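Local coordinates for 6-phosphogluconate dehydratase (PDB 2GP4), which probably catalyses the dehydration of 6-phosphogluconate to 2-keto-3-deoxy-6-phosphogluconate, the committed step of the Entner-Doudoroff pathway, and is captured here without its iron-sulfur cluster, at residues D560-R565 and L573-S578. Numbering follows the deposited sequence.
Sequences DGDLIR and LSLLVS
The isobutyl group of L576 lies against one face of the R565 guanidinium, its CD1 over the centre at 4.2 Å from the plane, while CD2 approaches NH2 to 3.7 Å. R565 reaches this position with CG anti to the backbone N (chi1 -177°) and a bend at chi3 that brings the head group back across the leucine, the two side chains meeting at about a right angle. Salt bridges from NE to E465 and from NH1 to E572 fix the head group, and E572 is also hydrogen-bonded to OG of S574. On the sheet face opposite R565 and S574, CD1 of L575 packs 3.5 Å from CG1 of I564; the same methyl lies 3.7 Å from CB of neighbouring D562, whose OD2 forms a salt bridge with R585. The two strands form an antiparallel beta hairpin in the mixed sheet of the C-terminal domain. Strand 463-471 flanks 563-567 on the side away from 572-575, and the backbone of L573 bonds K444 of strand 440-445, bringing the sheet's first and last strands into contact. R565 and S574 are a hydrogen-bonded pair, N to O in both directions, with R565 N to S574 O at 2.8 Å; I564 and L575 follow as a non-hydrogen-bonded pair. A further bond runs from L576 N to L563 O at 2.7 Å, nearly straight at 168°. L576 centres an inverse gamma turn, with a weak bond from V577 N to L575 O. A water joins the two backbones nearby, accepting from L563 N and donating to L576 O, while CG1 of V577 rests 4.0 Å from CG of D562.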
ATOM      1  N   ASP A 560      -0.646  -7.201  32.493  1.00 24.84           N
ATOM      2  CA  ASP A 560      -1.180  -8.554  32.382  1.00 25.04           C
ATOM      3  C   ASP A 560      -2.461  -8.680  33.201  1.00 25.08           C
ATOM      4  O   ASP A 560      -2.527  -8.228  34.350  1.00 25.20           O
ATOM      5  CB  ASP A 560      -0.154  -9.588  32.852  1.00 25.20           C
ATOM      6  CG  ASP A 560       1.104  -9.591  32.004  1.00 26.08           C
ATOM      7  OD1 ASP A 560       1.028  -9.975  30.813  1.00 26.30           O
ATOM      8  OD2 ASP A 560       2.176  -9.216  32.536  1.00 27.53           O
ATOM      9  N   GLY A 561      -3.482  -9.274  32.597  1.00 25.17           N
ATOM     10  CA  GLY A 561      -4.745  -9.510  33.287  1.00 25.01           C
ATOM     11  C   GLY A 561      -5.837  -8.540  32.886  1.00 25.06           C
ATOM     12  O   GLY A 561      -7.007  -8.919  32.835  1.00 25.19           O
ATOM     13  N   ASP A 562      -5.460  -7.290  32.608  1.00 24.96           N
ATOM     14  CA  ASP A 562      -6.412  -6.263  32.177  1.00 24.80           C
ATOM     15  C   ASP A 562      -7.303  -6.797  31.068  1.00 24.71           C
ATOM     16  O   ASP A 562      -6.823  -7.470  30.157  1.00 24.86           O
ATOM     17  CB  ASP A 562      -5.683  -5.027  31.649  1.00 24.74           C
ATOM     18  CG  ASP A 562      -4.844  -4.331  32.701  1.00 25.14           C
ATOM     19  OD1 ASP A 562      -4.936  -4.685  33.897  1.00 25.78           O
ATOM     20  OD2 ASP A 562      -4.082  -3.416  32.322  1.00 25.47           O
ATOM     21  N   LEU A 563      -8.597  -6.502  31.145  1.00 24.64           N
ATOM     22  CA  LEU A 563      -9.513  -6.874  30.072  1.00 24.42           C
ATOM     23  C   LEU A 563      -9.379  -5.909  28.902  1.00 24.22           C
ATOM     24  O   LEU A 563      -9.415  -4.688  29.077  1.00 24.10           O
ATOM     25  CB  LEU A 563     -10.966  -6.914  30.555  1.00 24.41           C
ATOM     26  CG  LEU A 563     -11.565  -8.142  31.263  1.00 25.17           C
ATOM     27  CD1 LEU A 563     -11.048  -9.479  30.709  1.00 25.24           C
ATOM     28  CD2 LEU A 563     -11.353  -8.071  32.760  1.00 25.85           C
ATOM     29  N   ILE A 564      -9.218  -6.475  27.711  1.00 24.11           N
ATOM     30  CA  ILE A 564      -9.191  -5.712  26.471  1.00 23.90           C
ATOM     31  C   ILE A 564     -10.273  -6.229  25.541  1.00 24.07           C
ATOM     32  O   ILE A 564     -10.358  -7.431  25.282  1.00 24.21           O
ATOM     33  CB  ILE A 564      -7.835  -5.835  25.773  1.00 23.89           C
ATOM     34  CG1 ILE A 564      -6.845  -4.846  26.376  1.00 23.62           C
ATOM     35  CG2 ILE A 564      -7.977  -5.616  24.271  1.00 23.41           C
ATOM     36  CD1 ILE A 564      -5.398  -5.236  26.170  1.00 23.26           C
ATOM     37  N   ARG A 565     -11.099  -5.315  25.045  1.00 24.17           N
ATOM     38  CA  ARG A 565     -12.155  -5.670  24.115  1.00 24.52           C
ATOM     39  C   ARG A 565     -11.740  -5.243  22.715  1.00 24.28           C
ATOM     40  O   ARG A 565     -11.580  -4.051  22.452  1.00 24.49           O
ATOM     41  CB  ARG A 565     -13.481  -5.005  24.519  1.00 24.40           C
ATOM     42  CG  ARG A 565     -14.681  -5.383  23.645  1.00 25.10           C
ATOM     43  CD  ARG A 565     -15.937  -4.565  23.972  1.00 25.18           C
ATOM     44  NE  ARG A 565     -16.413  -4.786  25.339  1.00 27.04           N
ATOM     45  CZ  ARG A 565     -16.637  -3.827  26.238  1.00 27.37           C
ATOM     46  NH1 ARG A 565     -16.458  -2.545  25.933  1.00 27.39           N
ATOM     47  NH2 ARG A 565     -17.063  -4.152  27.452  1.00 27.30           N
ATOM     48  N   LEU A 573     -12.269  -0.547  20.323  1.00 24.53           N
ATOM     49  CA  LEU A 573     -11.056  -1.081  20.924  1.00 24.29           C
ATOM     50  C   LEU A 573     -10.884  -0.428  22.300  1.00 24.52           C
ATOM     51  O   LEU A 573     -10.499   0.740  22.395  1.00 24.42           O
ATOM     52  CB  LEU A 573      -9.851  -0.793  20.026  1.00 24.17           C
ATOM     53  CG  LEU A 573      -8.481  -1.327  20.432  1.00 23.71           C
ATOM     54  CD1 LEU A 573      -8.418  -2.841  20.276  1.00 23.98           C
ATOM     55  CD2 LEU A 573      -7.431  -0.669  19.581  1.00 23.43           C
ATOM     56  N   SER A 574     -11.179  -1.183  23.357  1.00 24.53           N
ATOM     57  CA  SER A 574     -11.190  -0.640  24.707  1.00 24.82           C
ATOM     58  C   SER A 574     -10.345  -1.428  25.696  1.00 25.04           C
ATOM     59  O   SER A 574     -10.429  -2.653  25.750  1.00 25.06           O
ATOM     60  CB  SER A 574     -12.625  -0.563  25.242  1.00 24.84           C
ATOM     61  OG  SER A 574     -13.442   0.262  24.425  1.00 25.48           O
ATOM     62  N   LEU A 575      -9.545  -0.710  26.483  1.00 25.28           N
ATOM     63  CA  LEU A 575      -8.932  -1.263  27.681  1.00 25.55           C
ATOM     64  C   LEU A 575      -9.906  -1.054  28.843  1.00 26.21           C
ATOM     65  O   LEU A 575     -10.251   0.079  29.187  1.00 26.13           O
ATOM     66  CB  LEU A 575      -7.584  -0.596  27.966  1.00 25.56           C
ATOM     67  CG  LEU A 575      -6.752  -1.089  29.160  1.00 25.41           C
ATOM     68  CD1 LEU A 575      -6.311  -2.543  28.984  1.00 24.43           C
ATOM     69  CD2 LEU A 575      -5.550  -0.179  29.406  1.00 24.97           C
ATOM     70  N   LEU A 576     -10.351  -2.153  29.439  1.00 27.07           N
ATOM     71  CA  LEU A 576     -11.430  -2.112  30.423  1.00 28.02           C
ATOM     72  C   LEU A 576     -10.919  -1.848  31.837  1.00 28.85           C
ATOM     73  O   LEU A 576     -11.133  -2.645  32.751  1.00 29.10           O
ATOM     74  CB  LEU A 576     -12.263  -3.396  30.361  1.00 27.90           C
ATOM     75  CG  LEU A 576     -13.324  -3.543  29.262  1.00 27.52           C
ATOM     76  CD1 LEU A 576     -12.754  -3.426  27.877  1.00 27.10           C
ATOM     77  CD2 LEU A 576     -14.030  -4.880  29.416  1.00 28.12           C
ATOM     78  N   VAL A 577     -10.225  -0.726  31.996  1.00 29.74           N
ATOM     79  CA  VAL A 577      -9.811  -0.232  33.303  1.00 30.69           C
ATOM     80  C   VAL A 577     -10.182   1.243  33.377  1.00 31.36           C
ATOM     81  O   VAL A 577     -10.177   1.939  32.359  1.00 31.50           O
ATOM     82  CB  VAL A 577      -8.286  -0.421  33.568  1.00 30.52           C
ATOM     83  CG1 VAL A 577      -7.907  -1.888  33.567  1.00 30.66           C
ATOM     84  CG2 VAL A 577      -7.469   0.306  32.541  1.00 31.51           C
ATOM     85  N   SER A 578     -10.511   1.716  34.578  1.00 32.29           N
ATOM     86  CA  SER A 578     -10.935   3.102  34.777  1.00 32.97           C
ATOM     87  C   SER A 578      -9.800   4.086  34.523  1.00 33.38           C
ATOM     88  O   SER A 578      -8.624   3.741  34.677  1.00 33.48           O
ATOM     89  CB  SER A 578     -11.472   3.293  36.197  1.00 33.09           C
ATOM     90  OG  SER A 578     -10.480   2.978  37.159  1.00 33.43           O
TER
HETATM   91  O   HOH W   1      -9.616  -5.259  33.387  1.00 37.00           O